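Local coordinates for putative membrane anchored protein (Corynebacterium diphtheriae, PDB 3LSO) that is of unknown function but is probably an all-beta protein held at the bacterial membrane, at residues B[206-212]-B[248-254]; B[259-265]-B[277-283]. All blocks are in the same frame, centred on the assembly; numbering follows the deposited sequence.

Contact 1: B[206-212]-B[248-254]; sequences KQDVQIT and ASTSIIF
Val209 and Ile211 pair with Ile252 and Thr250 as antiparallel neighbours in a three-stranded sheet, where strand 208-214 is the middle strand and 247-253 an outermost one. Ile211 and Thr250 bond to each other in both directions: Ile211 N reaches Thr250 O at 2.7 Å. Ile252 N meets Val209 O at 2.8 Å, while the return bond from Val209 N is bent and weak. The short segments run at 150° to one another.

The outward face, with Asp208, Gln210, Thr212, Ser249 and Ser251, is mostly polar, Ile253 being the apolar exception. There Ser251 OG, swung anti to its backbone N (chi1 -176°), gives its proton to Asp208 OD1 at 2.8 Å, meeting it from above the carboxylate plane. Thr212 OG1 and Ser249 OG share a hydrogen bond of 2.7 Å. On the inward face Ile211 CG1 lies 3.9 Å from Ile252 CD1, and Val209 CG2 comes obliquely to the Phe254 ring, 4.0 Å from CE1. From strand 226-231, Phe229 packs on Ile211 and Thr250, and Val231 on Ile252. A mostly apolar face turned to a second sheet, with a mostly polar one behind it, fits one layer of a beta-sandwich.

Contact 2: B[259-265]-B[277-283]; sequences SKTITAR and DGETIIP
Arg265 and Asp277 form a salt bridge at one end of a beta hairpin, whose strands 258-267 and 278-285 are neighbours in the five-stranded sheet of a beta-sandwich domain. From CB, which lies near Asp277 OD1, the arginine chain sets out with CG anti to the backbone N (chi1 165°). CG and CD keep Asp277 OD1 beside them, and a bend at chi3 (-71°) brings the guanidinium edge to the aspartate. NE then meets OD1 of Asp277 in the guanidinium plane, and NH2 meets OD2 on its syn lone pair. The grip is side-on, one nitrogen to each oxygen, with the two flat groups 33° apart, and it would fix the rotation of both. NH1, the remaining nitrogen, bonds to the backbone oxygen of Pro462.

Between the strands, Lys260 with Ile282, Ile262 with Thr280 and Ala264 with Gly278 are hydrogen-bonded pairs, each with a bond in both directions. Ala264 N to Gly278 O, at 2.8 Å, is among the straightest.

The two faces differ in character. Ile262 and Ile282 lie on the face turned to the other sheet, CG1 of Ile262 being 3.7 Å from CD1 of Ile282, and both side chains also touch Ile211 of that sheet. On the other face Ser259 CB rests against CG2 of Ile281, 3.8 Å away. Further along, the extended chain of Glu279 crosses toward strand 259-265, where OE1 lies alongside CG2 of Thr261. Its other oxygen, OE2, also bonds to NE2 of His233, so two bonds hold it. The second comes from the hydroxyl of Thr263, whose OG1 reaches Glu279 OE2 at 2.8 Å from above the carboxylate plane.

Contacts 1 and 2 are facing layers of one beta-sandwich domain, with centres about 12 Å apart, and their inward sides meet in its interior. Ile211 touches both strands of contact 2: its CD1 is 3.8 Å from CD1 of Ile282, and its CG2 is 4.0 Å from CG2 of Ile262. Toward one end, Phe254 of contact 1 leans on the second sheet, CE2 lying 3.6 Å from CG of Lys260. The two contacts follow in series along the chain, so the polypeptide leaves strand 247-253 and crosses directly to strand 258-267 in the opposite layer. What joins them here is hydrophobic packing; the side-chain hydrogen bonds that cross each strand pair sit on the outward faces or at the hairpin's end.

Contact 1: B[206-212]-B[248-254]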
ATOM      1  N   LYS B 206     -23.237 -11.924 -11.928  1.00 31.39           N
ATOM      2  CA  LYS B 206     -24.666 -11.620 -11.785  1.00 32.26           C
ATOM      3  C   LYS B 206     -25.122 -11.180 -10.388  1.00 32.84           C
ATOM      4  O   LYS B 206     -26.309 -11.195 -10.086  1.00 32.84           O
ATOM      5  CB  LYS B 206     -25.537 -12.743 -12.351  1.00 31.97           C
ATOM      6  CG  LYS B 206     -25.518 -12.816 -13.878  1.00 32.64           C
ATOM      7  CD  LYS B 206     -26.519 -13.854 -14.387  1.00 33.61           C
ATOM      8  CE  LYS B 206     -26.305 -14.197 -15.861  1.00 33.79           C
ATOM      9  NZ  LYS B 206     -27.321 -15.194 -16.324  1.00 32.39           N
ATOM     10  N   GLN B 207     -24.180 -10.756  -9.552  1.00 33.87           N
ATOM     11  CA  GLN B 207     -24.535 -10.070  -8.308  1.00 34.88           C
ATOM     12  C   GLN B 207     -23.993  -8.619  -8.265  1.00 34.77           C
ATOM     13  O   GLN B 207     -23.075  -8.257  -8.997  1.00 34.43           O
ATOM     14  CB  GLN B 207     -24.108 -10.891  -7.082  1.00 35.31           C
ATOM     15  CG  GLN B 207     -22.653 -10.656  -6.631  1.00 37.10           C
ATOM     16  CD  GLN B 207     -22.109 -11.749  -5.688  1.00 39.28           C
ATOM     17  OE1 GLN B 207     -22.835 -12.678  -5.284  1.00 39.99           O
ATOM     18  NE2 GLN B 207     -20.824 -11.627  -5.329  1.00 38.44           N
ATOM     19  N   ASP B 208     -24.590  -7.791  -7.416  1.00 35.15           N
ATOM     20  CA  ASP B 208     -24.125  -6.423  -7.238  1.00 35.39           C
ATOM     21  C   ASP B 208     -22.827  -6.390  -6.470  1.00 35.41           C
ATOM     22  O   ASP B 208     -22.647  -7.127  -5.508  1.00 35.77           O
ATOM     23  CB  ASP B 208     -25.168  -5.599  -6.502  1.00 35.51           C
ATOM     24  CG  ASP B 208     -26.150  -4.939  -7.440  1.00 36.11           C
ATOM     25  OD1 ASP B 208     -25.724  -4.014  -8.178  1.00 35.62           O
ATOM     26  OD2 ASP B 208     -27.341  -5.339  -7.424  1.00 36.74           O
ATOM     27  N   VAL B 209     -21.911  -5.544  -6.907  1.00 35.40           N
ATOM     28  CA  VAL B 209     -20.609  -5.441  -6.267  1.00 35.63           C
ATOM     29  C   VAL B 209     -20.296  -3.986  -6.001  1.00 35.75           C
ATOM     30  O   VAL B 209     -20.108  -3.203  -6.937  1.00 35.71           O
ATOM     31  CB  VAL B 209     -19.498  -6.047  -7.140  1.00 35.70           C
ATOM     32  CG1 VAL B 209     -18.127  -5.843  -6.489  1.00 35.35           C
ATOM     33  CG2 VAL B 209     -19.783  -7.519  -7.406  1.00 35.69           C
ATOM     34  N   GLN B 210     -20.251  -3.631  -4.721  1.00 36.04           N
ATOM     35  CA  GLN B 210     -19.976  -2.259  -4.321  1.00 36.08           C
ATOM     36  C   GLN B 210     -18.489  -1.955  -4.437  1.00 35.80           C
ATOM     37  O   GLN B 210     -17.654  -2.730  -3.993  1.00 36.12           O
ATOM     38  CB  GLN B 210     -20.495  -1.978  -2.907  1.00 35.97           C
ATOM     39  CG  GLN B 210     -20.524  -0.485  -2.570  1.00 37.26           C
ATOM     40  CD  GLN B 210     -21.490  -0.121  -1.452  1.00 38.57           C
ATOM     41  OE1 GLN B 210     -22.574  -0.702  -1.327  1.00 40.64           O
ATOM     42  NE2 GLN B 210     -21.108   0.860  -0.645  1.00 38.33           N
ATOM     43  N   ILE B 211     -18.169  -0.831  -5.060  1.00 35.63           N
ATOM     44  CA  ILE B 211     -16.797  -0.383  -5.200  1.00 35.61           C
ATOM     45  C   ILE B 211     -16.718   1.039  -4.687  1.00 35.68           C
ATOM     46  O   ILE B 211     -17.563   1.868  -5.026  1.00 36.01           O
ATOM     47  CB  ILE B 211     -16.343  -0.381  -6.676  1.00 35.46           C
ATOM     48  CG1 ILE B 211     -16.417  -1.768  -7.290  1.00 34.41           C
ATOM     49  CG2 ILE B 211     -14.921   0.111  -6.789  1.00 36.78           C
ATOM     50  CD1 ILE B 211     -15.671  -2.795  -6.543  1.00 33.94           C
ATOM     51  N   THR B 212     -15.687   1.328  -3.903  1.00 35.69           N
ATOM     52  CA  THR B 212     -15.548   2.627  -3.248  1.00 35.77           C
ATOM     53  C   THR B 212     -14.126   3.194  -3.360  1.00 36.10           C
ATOM     54  O   THR B 212     -13.148   2.523  -3.015  1.00 36.73           O
ATOM     55  CB  THR B 212     -16.003   2.507  -1.787  1.00 35.61           C
ATOM     56  OG1 THR B 212     -17.431   2.450  -1.768  1.00 35.76           O
ATOM     57  CG2 THR B 212     -15.537   3.674  -0.940  1.00 35.83           C
ATOM     58  N   ALA B 248     -16.312   8.065  -3.074  1.00 32.41           N
ATOM     59  CA  ALA B 248     -17.148   7.964  -4.264  1.00 31.94           C
ATOM     60  C   ALA B 248     -17.442   6.494  -4.442  1.00 31.60           C
ATOM     61  O   ALA B 248     -16.565   5.664  -4.235  1.00 31.67           O
ATOM     62  CB  ALA B 248     -16.429   8.509  -5.483  1.00 31.98           C
ATOM     63  N   SER B 249     -18.669   6.165  -4.818  1.00 31.15           N
ATOM     64  CA  SER B 249     -19.060   4.767  -4.877  1.00 30.95           C
ATOM     65  C   SER B 249     -19.827   4.416  -6.117  1.00 30.68           C
ATOM     66  O   SER B 249     -20.625   5.205  -6.621  1.00 30.74           O
ATOM     67  CB  SER B 249     -19.912   4.385  -3.678  1.00 30.90           C
ATOM     68  OG  SER B 249     -19.159   4.460  -2.493  1.00 32.51           O
ATOM     69  N   THR B 250     -19.587   3.202  -6.593  1.00 30.36           N
ATOM     70  CA  THR B 250     -20.402   2.620  -7.642  1.00 29.65           C
ATOM     71  C   THR B 250     -20.682   1.168  -7.320  1.00 29.57           C
ATOM     72  O   THR B 250     -20.034   0.573  -6.468  1.00 29.77           O
ATOM     73  CB  THR B 250     -19.769   2.806  -9.035  1.00 29.37           C
ATOM     74  OG1 THR B 250     -20.748   2.546 -10.034  1.00 29.59           O
ATOM     75  CG2 THR B 250     -18.581   1.909  -9.239  1.00 28.87           C
ATOM     76  N   SER B 251     -21.678   0.616  -7.983  1.00 29.78           N
ATOM     77  CA  SER B 251     -22.059  -0.766  -7.819  1.00 29.65           C
ATOM     78  C   SER B 251     -21.959  -1.303  -9.220  1.00 29.51           C
ATOM     79  O   SER B 251     -22.357  -0.618 -10.164  1.00 29.13           O
ATOM     80  CB  SER B 251     -23.506  -0.835  -7.311  1.00 29.92           C
ATOM     81  OG  SER B 251     -23.927  -2.166  -7.046  1.00 30.87           O
ATOM     82  N   ILE B 252     -21.409  -2.504  -9.374  1.00 29.79           N
ATOM     83  CA  ILE B 252     -21.289  -3.110 -10.710  1.00 30.16           C
ATOM     84  C   ILE B 252     -21.662  -4.589 -10.766  1.00 30.50           C
ATOM     85  O   ILE B 252     -21.525  -5.311  -9.780  1.00 31.54           O
ATOM     86  CB  ILE B 252     -19.889  -2.933 -11.278  1.00 30.16           C
ATOM     87  CG1 ILE B 252     -18.846  -3.495 -10.328  1.00 29.83           C
ATOM     88  CG2 ILE B 252     -19.594  -1.454 -11.536  1.00 30.43           C
ATOM     89  CD1 ILE B 252     -17.461  -3.170 -10.797  1.00 31.03           C
ATOM     90  N   ILE B 253     -22.132  -5.050 -11.919  1.00 30.25           N
ATOM     91  CA  ILE B 253     -22.518  -6.451 -12.047  1.00 29.81           C
ATOM     92  C   ILE B 253     -21.614  -7.112 -13.078  1.00 29.80           C
ATOM     93  O   ILE B 253     -21.595  -6.692 -14.221  1.00 30.69           O
ATOM     94  CB  ILE B 253     -24.007  -6.580 -12.465  1.00 29.65           C
ATOM     95  CG1 ILE B 253     -24.916  -5.933 -11.408  1.00 29.55           C
ATOM     96  CG2 ILE B 253     -24.370  -8.029 -12.687  1.00 28.46           C
ATOM     97  CD1 ILE B 253     -26.357  -5.642 -11.858  1.00 28.33           C
ATOM     98  N   PHE B 254     -20.860  -8.132 -12.699  1.00 29.20           N
ATOM     99  CA  PHE B 254     -19.994  -8.769 -13.677  1.00 28.96           C
ATOM    100  C   PHE B 254     -20.735  -9.766 -14.557  1.00 29.39           C
ATOM    101  O   PHE B 254     -21.726 -10.368 -14.146  1.00 29.30           O
ATOM    102  CB  PHE B 254     -18.824  -9.449 -12.992  1.00 28.71           C
ATOM    103  CG  PHE B 254     -17.876  -8.495 -12.339  1.00 28.28           C
ATOM    104  CD1 PHE B 254     -17.883  -8.327 -10.958  1.00 27.86           C
ATOM    105  CD2 PHE B 254     -16.969  -7.761 -13.098  1.00 28.54           C
ATOM    106  CE1 PHE B 254     -17.012  -7.450 -10.341  1.00 26.58           C
ATOM    107  CE2 PHE B 254     -16.087  -6.870 -12.482  1.00 28.25           C
ATOM    108  CZ  PHE B 254     -16.109  -6.720 -11.107  1.00 27.36           C
TER

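Contact 2: B[259-265]-B[277-283]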
ATOM      1  N   SER B 259      -9.853 -12.412 -13.197  1.00 26.42           N
ATOM      2  CA  SER B 259      -9.261 -11.321 -12.430  1.00 25.84           C
ATOM      3  C   SER B 259      -9.695 -10.056 -13.106  1.00 25.89           C
ATOM      4  O   SER B 259      -9.328  -9.801 -14.250  1.00 26.54           O
ATOM      5  CB  SER B 259      -7.748 -11.384 -12.421  1.00 25.22           C
ATOM      6  OG  SER B 259      -7.321 -12.488 -11.662  1.00 26.16           O
ATOM      7  N   LYS B 260     -10.499  -9.278 -12.407  1.00 25.60           N
ATOM      8  CA  LYS B 260     -10.971  -8.021 -12.923  1.00 25.95           C
ATOM      9  C   LYS B 260     -10.127  -6.887 -12.356  1.00 26.62           C
ATOM     10  O   LYS B 260      -9.796  -6.886 -11.173  1.00 27.41           O
ATOM     11  CB  LYS B 260     -12.439  -7.862 -12.574  1.00 25.59           C
ATOM     12  CG  LYS B 260     -13.262  -9.083 -13.012  1.00 26.17           C
ATOM     13  CD  LYS B 260     -13.639  -9.015 -14.483  1.00 25.39           C
ATOM     14  CE  LYS B 260     -14.315 -10.274 -14.929  1.00 25.59           C
ATOM     15  NZ  LYS B 260     -14.403 -10.342 -16.421  1.00 26.98           N
ATOM     16  N   THR B 261      -9.737  -5.946 -13.213  1.00 27.23           N
ATOM     17  CA  THR B 261      -8.901  -4.820 -12.813  1.00 27.36           C
ATOM     18  C   THR B 261      -9.786  -3.602 -12.649  1.00 27.51           C
ATOM     19  O   THR B 261     -10.414  -3.144 -13.599  1.00 27.90           O
ATOM     20  CB  THR B 261      -7.843  -4.530 -13.866  1.00 27.05           C
ATOM     21  OG1 THR B 261      -6.915  -5.620 -13.927  1.00 29.53           O
ATOM     22  CG2 THR B 261      -7.076  -3.339 -13.488  1.00 27.91           C
ATOM     23  N   ILE B 262      -9.862  -3.102 -11.428  1.00 27.63           N
ATOM     24  CA  ILE B 262     -10.645  -1.921 -11.152  1.00 27.41           C
ATOM     25  C   ILE B 262      -9.688  -0.756 -11.047  1.00 28.49           C
ATOM     26  O   ILE B 262      -8.641  -0.839 -10.376  1.00 28.19           O
ATOM     27  CB  ILE B 262     -11.440  -2.061  -9.847  1.00 27.24           C
ATOM     28  CG1 ILE B 262     -12.175  -3.409  -9.797  1.00 27.01           C
ATOM     29  CG2 ILE B 262     -12.415  -0.907  -9.672  1.00 25.28           C
ATOM     30  CD1 ILE B 262     -13.144  -3.648 -10.969  1.00 26.97           C
ATOM     31  N   THR B 263     -10.043   0.328 -11.737  1.00 29.33           N
ATOM     32  CA  THR B 263      -9.245   1.538 -11.708  1.00 29.88           C
ATOM     33  C   THR B 263     -10.149   2.688 -11.322  1.00 30.68           C
ATOM     34  O   THR B 263     -11.302   2.762 -11.789  1.00 31.75           O
ATOM     35  CB  THR B 263      -8.558   1.781 -13.053  1.00 29.75           C
ATOM     36  OG1 THR B 263      -7.798   0.611 -13.406  1.00 29.76           O
ATOM     37  CG2 THR B 263      -7.614   2.968 -12.959  1.00 29.54           C
ATOM     38  N   ALA B 264      -9.648   3.546 -10.432  1.00 30.64           N
ATOM     39  CA  ALA B 264     -10.350   4.756 -10.011  1.00 30.79           C
ATOM     40  C   ALA B 264      -9.495   5.936 -10.405  1.00 31.09           C
ATOM     41  O   ALA B 264      -8.265   5.921 -10.194  1.00 31.25           O
ATOM     42  CB  ALA B 264     -10.576   4.760  -8.513  1.00 30.47           C
ATOM     43  N   ARG B 265     -10.145   6.950 -10.975  1.00 31.01           N
ATOM     44  CA  ARG B 265      -9.460   8.116 -11.514  1.00 31.06           C
ATOM     45  C   ARG B 265     -10.184   9.372 -11.072  1.00 31.44           C
ATOM     46  O   ARG B 265     -11.395   9.497 -11.264  1.00 31.67           O
ATOM     47  CB  ARG B 265      -9.418   8.047 -13.038  1.00 30.64           C
ATOM     48  CG  ARG B 265      -9.060   9.365 -13.688  1.00 31.01           C
ATOM     49  CD  ARG B 265      -8.676   9.220 -15.142  1.00 30.72           C
ATOM     50  NE  ARG B 265      -7.381   8.570 -15.274  1.00 31.84           N
ATOM     51  CZ  ARG B 265      -6.863   8.164 -16.426  1.00 32.27           C
ATOM     52  NH1 ARG B 265      -7.524   8.356 -17.557  1.00 32.74           N
ATOM     53  NH2 ARG B 265      -5.680   7.565 -16.449  1.00 31.92           N
ATOM     54  N   ASP B 277      -3.824   7.471 -10.624  1.00 31.04           N
ATOM     55  CA  ASP B 277      -4.952   6.553 -10.541  1.00 31.17           C
ATOM     56  C   ASP B 277      -4.696   5.493  -9.472  1.00 31.23           C
ATOM     57  O   ASP B 277      -3.560   5.073  -9.256  1.00 31.06           O
ATOM     58  CB  ASP B 277      -5.165   5.832 -11.882  1.00 31.45           C
ATOM     59  CG  ASP B 277      -5.502   6.782 -13.054  1.00 32.35           C
ATOM     60  OD1 ASP B 277      -6.286   7.757 -12.880  1.00 33.31           O
ATOM     61  OD2 ASP B 277      -4.992   6.519 -14.173  1.00 31.18           O
ATOM     62  N   GLY B 278      -5.760   5.057  -8.810  1.00 31.48           N
ATOM     63  CA  GLY B 278      -5.686   3.881  -7.943  1.00 31.68           C
ATOM     64  C   GLY B 278      -6.181   2.630  -8.650  1.00 31.42           C
ATOM     65  O   GLY B 278      -7.184   2.694  -9.344  1.00 31.31           O
ATOM     66  N   GLU B 279      -5.475   1.507  -8.491  1.00 31.36           N
ATOM     67  CA  GLU B 279      -5.917   0.233  -9.065  1.00 31.82           C
ATOM     68  C   GLU B 279      -5.992  -0.848  -8.036  1.00 31.57           C
ATOM     69  O   GLU B 279      -5.182  -0.890  -7.122  1.00 32.10           O
ATOM     70  CB  GLU B 279      -5.008  -0.240 -10.218  1.00 31.89           C
ATOM     71  CG  GLU B 279      -5.581   0.083 -11.584  1.00 33.44           C
ATOM     72  CD  GLU B 279      -4.849  -0.528 -12.778  1.00 36.46           C
ATOM     73  OE1 GLU B 279      -4.060  -1.509 -12.659  1.00 37.67           O
ATOM     74  OE2 GLU B 279      -5.096  -0.003 -13.881  1.00 37.29           O
ATOM     75  N   THR B 280      -6.958  -1.741  -8.198  1.00 31.48           N
ATOM     76  CA  THR B 280      -6.952  -3.014  -7.466  1.00 31.10           C
ATOM     77  C   THR B 280      -7.435  -4.170  -8.383  1.00 30.78           C
ATOM     78  O   THR B 280      -7.927  -3.927  -9.496  1.00 31.00           O
ATOM     79  CB  THR B 280      -7.741  -2.897  -6.119  1.00 31.01           C
ATOM     80  OG1 THR B 280      -7.272  -3.873  -5.183  1.00 31.68           O
ATOM     81  CG2 THR B 280      -9.221  -3.089  -6.321  1.00 31.33           C
ATOM     82  N   ILE B 281      -7.289  -5.413  -7.935  1.00 30.09           N
ATOM     83  CA  ILE B 281      -7.721  -6.536  -8.730  1.00 30.01           C
ATOM     84  C   ILE B 281      -8.710  -7.351  -7.948  1.00 30.06           C
ATOM     85  O   ILE B 281      -8.412  -7.723  -6.821  1.00 31.13           O
ATOM     86  CB  ILE B 281      -6.527  -7.417  -9.110  1.00 30.20           C
ATOM     87  CG1 ILE B 281      -5.626  -6.662 -10.084  1.00 30.20           C
ATOM     88  CG2 ILE B 281      -7.008  -8.740  -9.726  1.00 30.16           C
ATOM     89  CD1 ILE B 281      -4.455  -7.457 -10.601  1.00 33.22           C
ATOM     90  N   ILE B 282      -9.872  -7.642  -8.529  1.00 29.77           N
ATOM     91  CA  ILE B 282     -10.861  -8.497  -7.882  1.00 29.62           C
ATOM     92  C   ILE B 282     -11.014  -9.803  -8.624  1.00 29.34           C
ATOM     93  O   ILE B 282     -11.360  -9.805  -9.799  1.00 29.05           O
ATOM     94  CB  ILE B 282     -12.250  -7.916  -7.921  1.00 29.81           C
ATOM     95  CG1 ILE B 282     -12.313  -6.569  -7.226  1.00 32.05           C
ATOM     96  CG2 ILE B 282     -13.233  -8.862  -7.211  1.00 30.54           C
ATOM     97  CD1 ILE B 282     -13.681  -5.877  -7.449  1.00 34.78           C
ATOM     98  N   PRO B 283     -10.808 -10.925  -7.931  1.00 29.02           N
ATOM     99  CA  PRO B 283     -11.062 -12.168  -8.589  1.00 29.21           C
ATOM    100  C   PRO B 283     -12.551 -12.403  -8.610  1.00 29.51           C
ATOM    101  O   PRO B 283     -13.186 -12.407  -7.556  1.00 30.20           O
ATOM    102  CB  PRO B 283     -10.404 -13.193  -7.660  1.00 29.06           C
ATOM    103  CG  PRO B 283      -9.708 -12.406  -6.619  1.00 29.05           C
ATOM    104  CD  PRO B 283     -10.411 -11.134  -6.537  1.00 28.88           C
TER